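Heavy metal cation tricomponent efflux pump ZneA(CzcA-like) (Cupriavidus metallidurans, PDB 4K0J) probably exports Zn(II) in exchange for protons, as an inner-membrane efflux pump of the resistance-nodulation-cell division (RND) superfamily. Local coordinates at residues 138-143 with 159-164; 172-177 with 281-286; 346-351 with 965-970; 917-922 with 991-996. One frame throughout, in Å; residues are numbered along the deposited sequence.

Contact 1: residues 138-143 with 159-164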
loop_
_atom_site.group_PDB
_atom_site.type_symbol
_atom_site.label_atom_id
_atom_site.label_comp_id
_atom_site.label_asym_id
_atom_site.label_seq_id
_atom_site.Cartn_x
_atom_site.Cartn_y
_atom_site.Cartn_z
ATOM N N TYR C 138 -25.498 -12.807 7.909
ATOM C CA TYR C 138 -26.791 -13.254 7.403
ATOM C C TYR C 138 -26.814 -14.756 7.152
ATOM O O TYR C 138 -26.431 -15.224 6.080
ATOM C CB TYR C 138 -27.136 -12.492 6.128
ATOM C CG TYR C 138 -28.501 -12.790 5.549
ATOM C CD1 TYR C 138 -28.650 -13.678 4.492
ATOM C CD2 TYR C 138 -29.637 -12.164 6.040
ATOM C CE1 TYR C 138 -29.894 -13.945 3.948
ATOM C CE2 TYR C 138 -30.884 -12.420 5.500
ATOM C CZ TYR C 138 -31.007 -13.313 4.455
ATOM O OH TYR C 138 -32.249 -13.570 3.917
ATOM N N ARG C 139 -27.263 -15.506 8.152
ATOM C CA ARG C 139 -27.381 -16.957 8.039
ATOM C C ARG C 139 -28.749 -17.333 7.499
ATOM O O ARG C 139 -29.757 -16.762 7.907
ATOM C CB ARG C 139 -27.143 -17.615 9.396
ATOM C CG ARG C 139 -25.698 -17.549 9.841
ATOM C CD ARG C 139 -25.509 -18.081 11.243
ATOM N NE ARG C 139 -24.096 -18.119 11.602
ATOM C CZ ARG C 139 -23.301 -19.161 11.381
ATOM N NH1 ARG C 139 -23.790 -20.254 10.808
ATOM N NH2 ARG C 139 -22.020 -19.111 11.737
ATOM N N TYR C 140 -28.786 -18.279 6.566
ATOM C CA TYR C 140 -30.041 -18.628 5.912
ATOM C C TYR C 140 -30.066 -20.088 5.499
ATOM O O TYR C 140 -29.050 -20.776 5.538
ATOM C CB TYR C 140 -30.276 -17.753 4.674
ATOM C CG TYR C 140 -29.417 -18.148 3.496
ATOM C CD1 TYR C 140 -29.886 -19.029 2.529
ATOM C CD2 TYR C 140 -28.135 -17.658 3.362
ATOM C CE1 TYR C 140 -29.106 -19.403 1.457
ATOM C CE2 TYR C 140 -27.344 -18.023 2.289
ATOM C CZ TYR C 140 -27.834 -18.898 1.343
ATOM O OH TYR C 140 -27.040 -19.264 0.281
ATOM N N THR C 141 -31.241 -20.535 5.072
ATOM C CA THR C 141 -31.431 -21.895 4.600
ATOM C C THR C 141 -32.416 -21.870 3.443
ATOM O O THR C 141 -33.357 -21.067 3.433
ATOM C CB THR C 141 -31.946 -22.810 5.732
ATOM O OG1 THR C 141 -30.939 -22.915 6.746
ATOM C CG2 THR C 141 -32.256 -24.195 5.220
ATOM N N LEU C 142 -32.163 -22.713 2.447
ATOM C CA LEU C 142 -33.100 -22.931 1.360
ATOM C C LEU C 142 -34.244 -23.828 1.836
ATOM O O LEU C 142 -34.035 -25.015 2.089
ATOM C CB LEU C 142 -32.392 -23.601 0.174
ATOM C CG LEU C 142 -31.717 -22.753 -0.914
ATOM C CD1 LEU C 142 -32.692 -21.742 -1.492
ATOM C CD2 LEU C 142 -30.475 -22.062 -0.392
ATOM N N VAL C 143 -35.449 -23.273 1.964
ATOM C CA VAL C 143 -36.603 -24.111 2.286
ATOM C C VAL C 143 -37.467 -24.438 1.074
ATOM O O VAL C 143 -37.547 -23.668 0.109
ATOM C CB VAL C 143 -37.510 -23.516 3.380
ATOM C CG1 VAL C 143 -36.749 -23.369 4.680
ATOM C CG2 VAL C 143 -38.103 -22.200 2.921
ATOM N N LYS C 159 -27.140 -20.611 -8.278
ATOM C CA LYS C 159 -28.036 -19.460 -8.289
ATOM C C LYS C 159 -27.789 -18.534 -7.103
ATOM O O LYS C 159 -27.408 -17.381 -7.276
ATOM C CB LYS C 159 -29.504 -19.906 -8.299
ATOM C CG LYS C 159 -29.877 -20.811 -9.464
ATOM C CD LYS C 159 -29.543 -20.155 -10.795
ATOM C CE LYS C 159 -29.984 -21.019 -11.963
ATOM N NZ LYS C 159 -31.461 -21.201 -11.996
ATOM N N VAL C 160 -27.997 -19.054 -5.900
ATOM C CA VAL C 160 -28.034 -18.234 -4.693
ATOM C C VAL C 160 -26.685 -17.619 -4.345
ATOM O O VAL C 160 -26.558 -16.395 -4.221
ATOM C CB VAL C 160 -28.539 -19.046 -3.488
ATOM C CG1 VAL C 160 -28.526 -18.201 -2.237
ATOM C CG2 VAL C 160 -29.938 -19.562 -3.758
ATOM N N ILE C 161 -25.682 -18.472 -4.174
ATOM C CA ILE C 161 -24.345 -17.991 -3.861
ATOM C C ILE C 161 -23.774 -17.093 -4.961
ATOM O O ILE C 161 -23.311 -15.997 -4.657
ATOM C CB ILE C 161 -23.371 -19.127 -3.488
ATOM C CG1 ILE C 161 -23.832 -19.807 -2.190
ATOM C CG2 ILE C 161 -21.966 -18.579 -3.322
ATOM C CD1 ILE C 161 -23.058 -21.079 -1.829
ATOM N N PRO C 162 -23.830 -17.528 -6.239
ATOM C CA PRO C 162 -23.323 -16.618 -7.276
ATOM C C PRO C 162 -23.996 -15.246 -7.247
ATOM O O PRO C 162 -23.389 -14.258 -7.659
ATOM C CB PRO C 162 -23.669 -17.347 -8.578
ATOM C CG PRO C 162 -23.705 -18.781 -8.205
ATOM C CD PRO C 162 -24.249 -18.824 -6.811
ATOM N N ARG C 163 -25.225 -15.185 -6.746
ATOM C CA ARG C 163 -25.952 -13.928 -6.689
ATOM C C ARG C 163 -25.499 -13.083 -5.506
ATOM O O ARG C 163 -25.117 -11.925 -5.668
ATOM C CB ARG C 163 -27.459 -14.184 -6.625
ATOM C CG ARG C 163 -28.313 -12.932 -6.474
ATOM C CD ARG C 163 -28.159 -11.988 -7.662
ATOM N NE ARG C 163 -28.976 -10.783 -7.516
ATOM C CZ ARG C 163 -28.593 -9.693 -6.860
ATOM N NH1 ARG C 163 -27.399 -9.646 -6.286
ATOM N NH2 ARG C 163 -29.403 -8.648 -6.774
ATOM N N LEU C 164 -25.538 -13.666 -4.315
ATOM C CA LEU C 164 -25.145 -12.952 -3.112
ATOM C C LEU C 164 -23.688 -12.517 -3.168
ATOM O O LEU C 164 -23.292 -11.573 -2.492
ATOM C CB LEU C 164 -25.393 -13.814 -1.878
ATOM C CG LEU C 164 -26.860 -14.120 -1.583
ATOM C CD1 LEU C 164 -26.948 -15.217 -0.548
ATOM C CD2 LEU C 164 -27.574 -12.879 -1.093
#

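Contact 2: residues 172-177 with 281-286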
loop_
_atom_site.group_PDB
_atom_site.type_symbol
_atom_site.label_atom_id
_atom_site.label_comp_id
_atom_site.label_asym_id
_atom_site.label_seq_id
_atom_site.Cartn_x
_atom_site.Cartn_y
_atom_site.Cartn_z
ATOM N N ASP C 172 -17.263 -13.274 0.784
ATOM C CA ASP C 172 -17.597 -14.622 0.335
ATOM C C ASP C 172 -18.817 -15.189 1.054
ATOM O O ASP C 172 -19.277 -14.637 2.057
ATOM C CB ASP C 172 -16.407 -15.572 0.495
ATOM C CG ASP C 172 -16.549 -16.834 -0.346
ATOM O OD1 ASP C 172 -17.340 -16.805 -1.315
ATOM O OD2 ASP C 172 -15.879 -17.849 -0.044
ATOM N N VAL C 173 -19.339 -16.288 0.511
ATOM C CA VAL C 173 -20.466 -17.003 1.089
ATOM C C VAL C 173 -20.038 -18.429 1.408
ATOM O O VAL C 173 -19.427 -19.103 0.577
ATOM C CB VAL C 173 -21.647 -17.062 0.116
ATOM C CG1 VAL C 173 -22.952 -17.136 0.888
ATOM C CG2 VAL C 173 -21.638 -15.856 -0.789
ATOM N N ALA C 174 -20.368 -18.887 2.612
ATOM C CA ALA C 174 -19.972 -20.220 3.061
ATOM C C ALA C 174 -21.132 -21.218 3.047
ATOM O O ALA C 174 -22.106 -21.058 3.779
ATOM C CB ALA C 174 -19.366 -20.139 4.448
ATOM N N ASN C 175 -21.024 -22.253 2.222
ATOM C CA ASN C 175 -22.056 -23.281 2.179
ATOM C C ASN C 175 -21.843 -24.354 3.237
ATOM O O ASN C 175 -20.709 -24.659 3.593
ATOM C CB ASN C 175 -22.112 -23.937 0.798
ATOM C CG ASN C 175 -23.022 -25.156 0.770
ATOM O OD1 ASN C 175 -24.160 -25.096 1.228
ATOM N ND2 ASN C 175 -22.512 -26.272 0.261
ATOM N N PHE C 176 -22.937 -24.924 3.734
ATOM C CA PHE C 176 -22.870 -26.079 4.625
ATOM C C PHE C 176 -24.106 -26.941 4.421
ATOM O O PHE C 176 -25.230 -26.490 4.614
ATOM C CB PHE C 176 -22.762 -25.624 6.082
ATOM C CG PHE C 176 -22.343 -26.710 7.045
ATOM C CD1 PHE C 176 -21.333 -26.477 7.960
ATOM C CD2 PHE C 176 -22.982 -27.938 7.070
ATOM C CE1 PHE C 176 -20.944 -27.456 8.858
ATOM C CE2 PHE C 176 -22.601 -28.919 7.963
ATOM C CZ PHE C 176 -21.582 -28.677 8.859
ATOM N N GLY C 177 -23.889 -28.193 4.040
ATOM C CA GLY C 177 -24.981 -29.131 3.870
ATOM C C GLY C 177 -25.286 -29.395 2.414
ATOM O O GLY C 177 -24.547 -28.982 1.525
ATOM N N GLN C 281 -27.397 -24.678 4.097
ATOM C CA GLN C 281 -27.349 -23.298 4.560
ATOM C C GLN C 281 -26.183 -22.499 3.995
ATOM O O GLN C 281 -25.194 -23.057 3.509
ATOM C CB GLN C 281 -27.229 -23.259 6.074
ATOM C CG GLN C 281 -25.809 -23.465 6.539
ATOM C CD GLN C 281 -25.557 -22.873 7.896
ATOM O OE1 GLN C 281 -26.490 -22.594 8.647
ATOM N NE2 GLN C 281 -24.287 -22.670 8.221
ATOM N N GLY C 282 -26.297 -21.178 4.094
ATOM C CA GLY C 282 -25.228 -20.290 3.686
ATOM C C GLY C 282 -24.886 -19.263 4.750
ATOM O O GLY C 282 -25.732 -18.879 5.557
ATOM N N ILE C 283 -23.633 -18.822 4.743
ATOM C CA ILE C 283 -23.137 -17.839 5.696
ATOM C C ILE C 283 -22.541 -16.646 4.942
ATOM O O ILE C 283 -21.489 -16.761 4.296
ATOM C CB ILE C 283 -22.057 -18.454 6.606
ATOM C CG1 ILE C 283 -22.485 -19.845 7.084
ATOM C CG2 ILE C 283 -21.767 -17.544 7.782
ATOM C CD1 ILE C 283 -21.452 -20.560 7.936
ATOM N N THR C 284 -23.224 -15.506 5.015
ATOM C CA THR C 284 -22.785 -14.306 4.314
ATOM C C THR C 284 -21.687 -13.616 5.099
ATOM O O THR C 284 -21.913 -13.129 6.210
ATOM C CB THR C 284 -23.939 -13.326 4.108
ATOM O OG1 THR C 284 -25.025 -14.005 3.463
ATOM C CG2 THR C 284 -23.487 -12.143 3.255
ATOM N N LEU C 285 -20.496 -13.576 4.514
ATOM C CA LEU C 285 -19.326 -13.080 5.219
ATOM C C LEU C 285 -19.056 -11.619 4.914
ATOM O O LEU C 285 -18.658 -11.268 3.802
ATOM C CB LEU C 285 -18.100 -13.921 4.876
ATOM C CG LEU C 285 -18.322 -15.423 5.061
ATOM C CD1 LEU C 285 -17.045 -16.208 4.797
ATOM C CD2 LEU C 285 -18.848 -15.699 6.453
ATOM N N LEU C 286 -19.278 -10.777 5.918
ATOM C CA LEU C 286 -19.006 -9.356 5.814
ATOM C C LEU C 286 -17.523 -9.130 5.559
ATOM O O LEU C 286 -16.683 -9.537 6.365
ATOM C CB LEU C 286 -19.428 -8.640 7.100
ATOM C CG LEU C 286 -19.253 -7.120 7.114
ATOM C CD1 LEU C 286 -20.367 -6.438 6.329
ATOM C CD2 LEU C 286 -19.190 -6.605 8.538
#

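Contact 3: residues 346-351 with 965-970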
loop_
_atom_site.group_PDB
_atom_site.type_symbol
_atom_site.label_atom_id
_atom_site.label_comp_id
_atom_site.label_asym_id
_atom_site.label_seq_id
_atom_site.Cartn_x
_atom_site.Cartn_y
_atom_site.Cartn_z
ATOM N N SER C 346 -34.683 17.512 31.022
ATOM C CA SER C 346 -35.562 18.661 30.823
ATOM C C SER C 346 -36.591 18.780 31.943
ATOM O O SER C 346 -36.980 19.884 32.321
ATOM C CB SER C 346 -36.261 18.594 29.467
ATOM O OG SER C 346 -35.353 18.881 28.422
ATOM N N LEU C 347 -37.030 17.641 32.471
ATOM C CA LEU C 347 -37.923 17.636 33.624
ATOM C C LEU C 347 -37.233 18.296 34.812
ATOM O O LEU C 347 -37.852 19.068 35.550
ATOM C CB LEU C 347 -38.342 16.210 33.983
ATOM C CG LEU C 347 -39.826 15.872 33.828
ATOM C CD1 LEU C 347 -40.668 16.749 34.741
ATOM C CD2 LEU C 347 -40.265 16.016 32.378
ATOM N N VAL C 348 -35.947 18.000 34.984
ATOM C CA VAL C 348 -35.162 18.612 36.050
ATOM C C VAL C 348 -35.021 20.121 35.858
ATOM O O VAL C 348 -35.229 20.890 36.798
ATOM C CB VAL C 348 -33.759 17.996 36.163
ATOM C CG1 VAL C 348 -32.985 18.666 37.286
ATOM C CG2 VAL C 348 -33.854 16.508 36.405
ATOM N N LEU C 349 -34.668 20.542 34.645
ATOM C CA LEU C 349 -34.539 21.967 34.338
ATOM C C LEU C 349 -35.846 22.723 34.587
ATOM O O LEU C 349 -35.848 23.826 35.143
ATOM C CB LEU C 349 -34.096 22.167 32.888
ATOM C CG LEU C 349 -32.701 21.672 32.509
ATOM C CD1 LEU C 349 -32.505 21.736 31.003
ATOM C CD2 LEU C 349 -31.634 22.482 33.224
ATOM N N LEU C 350 -36.953 22.113 34.175
ATOM C CA LEU C 350 -38.279 22.698 34.344
ATOM C C LEU C 350 -38.634 22.826 35.820
ATOM O O LEU C 350 -39.075 23.884 36.271
ATOM C CB LEU C 350 -39.329 21.839 33.637
ATOM C CG LEU C 350 -40.668 22.509 33.327
ATOM C CD1 LEU C 350 -40.511 23.462 32.156
ATOM C CD2 LEU C 350 -41.744 21.474 33.041
ATOM N N LEU C 351 -38.441 21.744 36.568
ATOM C CA LEU C 351 -38.733 21.732 37.999
ATOM C C LEU C 351 -37.858 22.717 38.775
ATOM O O LEU C 351 -38.278 23.261 39.797
ATOM C CB LEU C 351 -38.567 20.319 38.565
ATOM C CG LEU C 351 -39.684 19.329 38.227
ATOM C CD1 LEU C 351 -39.225 17.891 38.421
ATOM C CD2 LEU C 351 -40.911 19.618 39.075
ATOM N N ALA C 965 -25.726 18.157 39.792
ATOM C CA ALA C 965 -25.652 16.809 40.345
ATOM C C ALA C 965 -26.932 16.017 40.116
ATOM O O ALA C 965 -26.957 14.801 40.310
ATOM C CB ALA C 965 -25.329 16.863 41.820
ATOM N N THR C 966 -27.997 16.707 39.723
ATOM C CA THR C 966 -29.246 16.029 39.409
ATOM C C THR C 966 -29.340 15.678 37.929
ATOM O O THR C 966 -29.582 14.523 37.578
ATOM C CB THR C 966 -30.467 16.858 39.814
ATOM O OG1 THR C 966 -30.437 17.087 41.228
ATOM C CG2 THR C 966 -31.742 16.118 39.456
ATOM N N VAL C 967 -29.154 16.672 37.064
ATOM C CA VAL C 967 -29.217 16.414 35.627
ATOM C C VAL C 967 -28.168 15.391 35.201
ATOM O O VAL C 967 -28.437 14.521 34.371
ATOM C CB VAL C 967 -29.070 17.697 34.786
ATOM C CG1 VAL C 967 -30.344 18.513 34.840
ATOM C CG2 VAL C 967 -27.883 18.514 35.259
ATOM N N ALA C 968 -26.977 15.485 35.784
ATOM C CA ALA C 968 -25.915 14.550 35.442
ATOM C C ALA C 968 -26.207 13.156 35.990
ATOM O O ALA C 968 -25.591 12.180 35.573
ATOM C CB ALA C 968 -24.574 15.058 35.945
ATOM N N ALA C 969 -27.155 13.062 36.918
ATOM C CA ALA C 969 -27.461 11.788 37.558
ATOM C C ALA C 969 -28.826 11.241 37.164
ATOM O O ALA C 969 -29.251 10.208 37.675
ATOM C CB ALA C 969 -27.363 11.916 39.067
ATOM N N LEU C 970 -29.512 11.933 36.260
ATOM C CA LEU C 970 -30.798 11.450 35.761
ATOM C C LEU C 970 -30.730 11.133 34.276
ATOM O O LEU C 970 -31.630 10.499 33.727
ATOM C CB LEU C 970 -31.924 12.449 36.040
ATOM C CG LEU C 970 -32.379 12.567 37.494
ATOM C CD1 LEU C 970 -33.778 13.148 37.564
ATOM C CD2 LEU C 970 -32.323 11.222 38.197
#

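Contact 4: residues 917-922 with 991-996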
loop_
_atom_site.group_PDB
_atom_site.type_symbol
_atom_site.label_atom_id
_atom_site.label_comp_id
_atom_site.label_asym_id
_atom_site.label_seq_id
_atom_site.Cartn_x
_atom_site.Cartn_y
_atom_site.Cartn_z
ATOM N N PHE C 917 -16.317 5.444 36.015
ATOM C CA PHE C 917 -15.664 6.224 37.065
ATOM C C PHE C 917 -14.901 7.400 36.470
ATOM O O PHE C 917 -14.880 8.495 37.042
ATOM C CB PHE C 917 -14.719 5.348 37.891
ATOM C CG PHE C 917 -15.414 4.521 38.936
ATOM C CD1 PHE C 917 -15.650 3.172 38.731
ATOM C CD2 PHE C 917 -15.835 5.096 40.123
ATOM C CE1 PHE C 917 -16.290 2.411 39.691
ATOM C CE2 PHE C 917 -16.477 4.341 41.085
ATOM C CZ PHE C 917 -16.704 2.997 40.868
ATOM N N ILE C 918 -14.275 7.162 35.319
ATOM C CA ILE C 918 -13.575 8.222 34.599
ATOM C C ILE C 918 -14.536 9.373 34.292
ATOM O O ILE C 918 -14.169 10.549 34.362
ATOM C CB ILE C 918 -12.967 7.698 33.284
ATOM C CG1 ILE C 918 -12.073 6.486 33.552
ATOM C CG2 ILE C 918 -12.192 8.795 32.572
ATOM C CD1 ILE C 918 -10.969 6.751 34.549
ATOM N N ALA C 919 -15.776 9.017 33.969
ATOM C CA ALA C 919 -16.819 9.997 33.690
ATOM C C ALA C 919 -17.291 10.707 34.958
ATOM O O ALA C 919 -17.403 11.933 34.990
ATOM C CB ALA C 919 -17.994 9.326 32.999
ATOM N N LEU C 920 -17.572 9.920 35.993
ATOM C CA LEU C 920 -18.084 10.430 37.263
ATOM C C LEU C 920 -17.139 11.450 37.881
ATOM O O LEU C 920 -17.572 12.470 38.441
ATOM C CB LEU C 920 -18.294 9.269 38.237
ATOM C CG LEU C 920 -18.747 9.587 39.662
ATOM C CD1 LEU C 920 -20.106 10.254 39.655
ATOM C CD2 LEU C 920 -18.781 8.314 40.494
ATOM N N PHE C 921 -15.846 11.169 37.769
ATOM C CA PHE C 921 -14.825 12.047 38.327
ATOM C C PHE C 921 -14.932 13.460 37.761
ATOM O O PHE C 921 -14.727 14.440 38.478
ATOM C CB PHE C 921 -13.432 11.469 38.078
ATOM C CG PHE C 921 -13.148 10.218 38.860
ATOM C CD1 PHE C 921 -13.901 9.901 39.979
ATOM C CD2 PHE C 921 -12.134 9.361 38.478
ATOM C CE1 PHE C 921 -13.645 8.757 40.700
ATOM C CE2 PHE C 921 -11.872 8.213 39.197
ATOM C CZ PHE C 921 -12.628 7.911 40.309
ATOM N N GLY C 922 -15.271 13.556 36.481
ATOM C CA GLY C 922 -15.418 14.843 35.829
ATOM C C GLY C 922 -16.496 15.708 36.452
ATOM O O GLY C 922 -16.222 16.817 36.910
ATOM N N THR C 991 -24.592 2.953 36.322
ATOM C CA THR C 991 -24.603 2.609 37.735
ATOM C C THR C 991 -23.538 3.385 38.501
ATOM O O THR C 991 -23.830 4.011 39.520
ATOM C CB THR C 991 -24.369 1.105 37.928
ATOM O OG1 THR C 991 -25.257 0.372 37.075
ATOM C CG2 THR C 991 -24.608 0.706 39.368
ATOM N N VAL C 992 -22.306 3.340 37.999
ATOM C CA VAL C 992 -21.185 4.031 38.632
ATOM C C VAL C 992 -21.448 5.524 38.823
ATOM O O VAL C 992 -21.214 6.070 39.903
ATOM C CB VAL C 992 -19.887 3.848 37.823
ATOM C CG1 VAL C 992 -18.831 4.846 38.269
ATOM C CG2 VAL C 992 -19.381 2.420 37.955
ATOM N N VAL C 993 -21.943 6.180 37.781
ATOM C CA VAL C 993 -22.199 7.616 37.852
ATOM C C VAL C 993 -23.417 7.958 38.711
ATOM O O VAL C 993 -23.314 8.754 39.644
ATOM C CB VAL C 993 -22.364 8.244 36.456
ATOM C CG1 VAL C 993 -22.857 9.671 36.580
ATOM C CG2 VAL C 993 -21.052 8.191 35.687
ATOM N N VAL C 994 -24.563 7.358 38.392
ATOM C CA VAL C 994 -25.804 7.612 39.125
ATOM C C VAL C 994 -25.635 7.369 40.622
ATOM O O VAL C 994 -25.981 8.222 41.440
ATOM C CB VAL C 994 -26.977 6.756 38.589
ATOM C CG1 VAL C 994 -28.160 6.802 39.542
ATOM C CG2 VAL C 994 -27.398 7.237 37.213
ATOM N N GLY C 995 -25.084 6.212 40.973
ATOM C CA GLY C 995 -24.853 5.878 42.366
ATOM C C GLY C 995 -23.755 6.718 42.989
ATOM O O GLY C 995 -23.854 7.120 44.148
ATOM N N GLY C 996 -22.714 6.992 42.211
ATOM C CA GLY C 996 -21.561 7.721 42.705
ATOM C C GLY C 996 -21.688 9.231 42.676
ATOM O O GLY C 996 -20.726 9.942 42.958
#

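Contact 1: residues 138-143 with 159-164
The first strand and first helix of a ferredoxin-like beta-alpha-beta unit meet here, Tyr140 of strand 135-143 reaching across to Val160, Ile161 and Leu164 on helix 149-164. It is a worked example of a helix laid over a sheet: the axes of the two short segments come within 11.6 Å and run at 146° to each other, so the helix travels back roughly against the strand. Tyr140 carries the contact. Its CG stands between the backbone N and the carbonyl carbon (chi1 75°), which carries the ring from the sheet toward the helix. Val160 comes from the opposite direction, its CG1 3.7 Å from Tyr140 CZ, meeting the ring obliquely. One turn on, Leu164 CD1 lies 4.0 Å from Tyr140 CE2, and Ile161 CG1 is 4.1 Å from Tyr140 OH. Farther along the strand, Leu142 and Val160 run alongside one another, pointing oppositely, with Leu142 CD1 4.2 Å from Val160 CG2. Leu142 also sets its CD2 at the edge of the Tyr140 ring, in the ring plane. Helix 292-310 lies alongside, where Ala302 packs on Leu164. No hydrogen bond joins the two segments, and the phenol finds its polar partner one turn earlier on the helix, in Gln156 OE1. The chemistry is therefore that of an apolar, buried interface, in which a single tyrosine hydroxyl, satisfied by an amide, is brought in among aliphatic side chains.

Contact 2: residues 172-177 with 281-286
Ala174 and Ile283 form the central hydrogen-bonded pair of two antiparallel strands, exchanging bonds both ways: Ala174 N to Ile283 O at 2.9 Å and Ile283 N to Ala174 O at 2.9 Å, the second noticeably bent (133° at the hydrogen). Phe176 and Gln281 make the next such pair, again with both backbone bonds. Between them Asn175 faces Gly282, and beyond Ala174 Val173 faces Thr284, both as non-hydrogen-bonded pairs. The same carbonyls also take CA-H...O contacts, for instance Gly282 CA to Ala174 O at 3.2 Å. Apolar packing follows the face that bears Ala174, Phe176, Gln281 and Ile283. Ala174 CB lies 3.8 Å from Ile283 CB, and Phe176 CB is 3.8 Å from Gln281 CG. A chi1 of 81° swings the start of the Gln281 chain alongside Phe176, while its OE1 is hydrogen-bonded to Tyr320. Polar side chains look elsewhere. Asn175 OD1 sits 3.2 Å from Gln281 O, a meeting of two acceptors rather than a bond; its amide is held instead by Gln156 NE2 at OD1 and by Asp598 at ND2. Strand 280-287 has strand 135-143 as its other neighbour, so it lies between the two strands that flank helix 149-164 in the chain. That interleaving is the mark of the split beta-alpha-beta, ferredoxin-like subdomains of RND pumps.

Contact 3: residues 346-351 with 965-970
Val348 projects from helix 323-353 into the flank of helix 958-970, and more of its surface is buried here than that of any other residue of the pair. Both methyls touch Thr966 CG2, and each then has a partner of its own. CG1, anti to the backbone N (chi1 -180°), meets Thr966 CG2 at 3.6 Å and goes on to Val967 CG1 at 3.6 Å; CG2 lies 3.7 Å from Thr966 CG2 and reaches the next turn of the opposing helix, where Leu970 CD1 stands 3.6 Å away. Each pair meets at a slant. Val967, second in buried area, offers its CG1 alone: besides the methyl of Val348 it lies 3.7 Å from Val348 CB, and it is brushed more distantly by Leu349 CD2 at 4.5 Å. Thr966 illustrates how a threonine can serve an apolar interface inside a membrane. With OG1 beside its own backbone N (chi1 -61°), the hydroxyl hydrogen-bonds to Leu962 O one turn back, and the methyl CG2 is the branch left to face Val348. No hydrogen bond spans the segments, whose axes pass 9.5 Å apart at 159°, close to antiparallel. Both belong to predicted transmembrane helices. Helix 399-411 closes one flank of the pair, its Ile402 touching both Leu349 and Val967 and its Asp399 packing on Val967. Helix 356-363 lies against Leu349, while Ala968 rests on Val923 of helix 911-939 and on Leu997 of helix 986-997.

Contact 4: residues 917-922 with 991-996
Phe917 lays one face of its ring over Val992, whose CG1 sits 3.4 Å from the ring centroid and only 8° off the ring normal, a clear CH-pi contact. The second methyl, Val992 CG2, lies nearer the rim, 3.5 Å from Phe917 CE1, and the two side chains cross at about a right angle. Leu920, one turn on, presses against backbone rather than against side chains alone. Its CD2 is 3.4 Å from Val992 O, and its CD1 is 3.4 Å from Gly996 O. Gly996 has no side chain in the way, consistent with Leu920 lying against its carbonyl, and a CG anti to the backbone N (chi1 176°) aims the branch there. Val993 CG2 meets Leu920 CB at 3.9 Å and Ala919 CB at 4.2 Å. This is close packing of two helices predicted to span the membrane, running in the same sense, the segment axes 8.5 Å apart and crossing at -34°, within the membrane domain of the RND fold. Short residues, Ala919 and Gly996, accompany the near approach of the backbones. In the next shell, helix 891-905 lies against the first segment, placing Leu899 beside Phe917 and Ala894 beside Leu920, while Leu909 also packs on the phenylalanine. Leu972 touches Val993. The same helix 891-905 also holds helix 986-997, through a hydrogen bond from Arg905 NH2 to Thr991 OG1.

How the contacts relate
From the N terminus, contact 1 comes first, closing over the 15 residues, mostly helix, between its two segments. Contact 2 opens only afterwards, on the strand that succeeds that helix, and closes across 103 residues. The two are in series yet touch, because strands 135-143 and 280-287 are sheet neighbours, joined by Tyr140 O and Gly282 N. Contact 3 spans 613 residues, bringing an early transmembrane helix to a late one. Contact 4 crosses it: its first segment precedes 965-970 and its second follows, with packing between Ala969 and Val994. Contacts 1 and 3 have centres about 51 Å apart, one in the ferredoxin-like subdomain, the other among membrane helices.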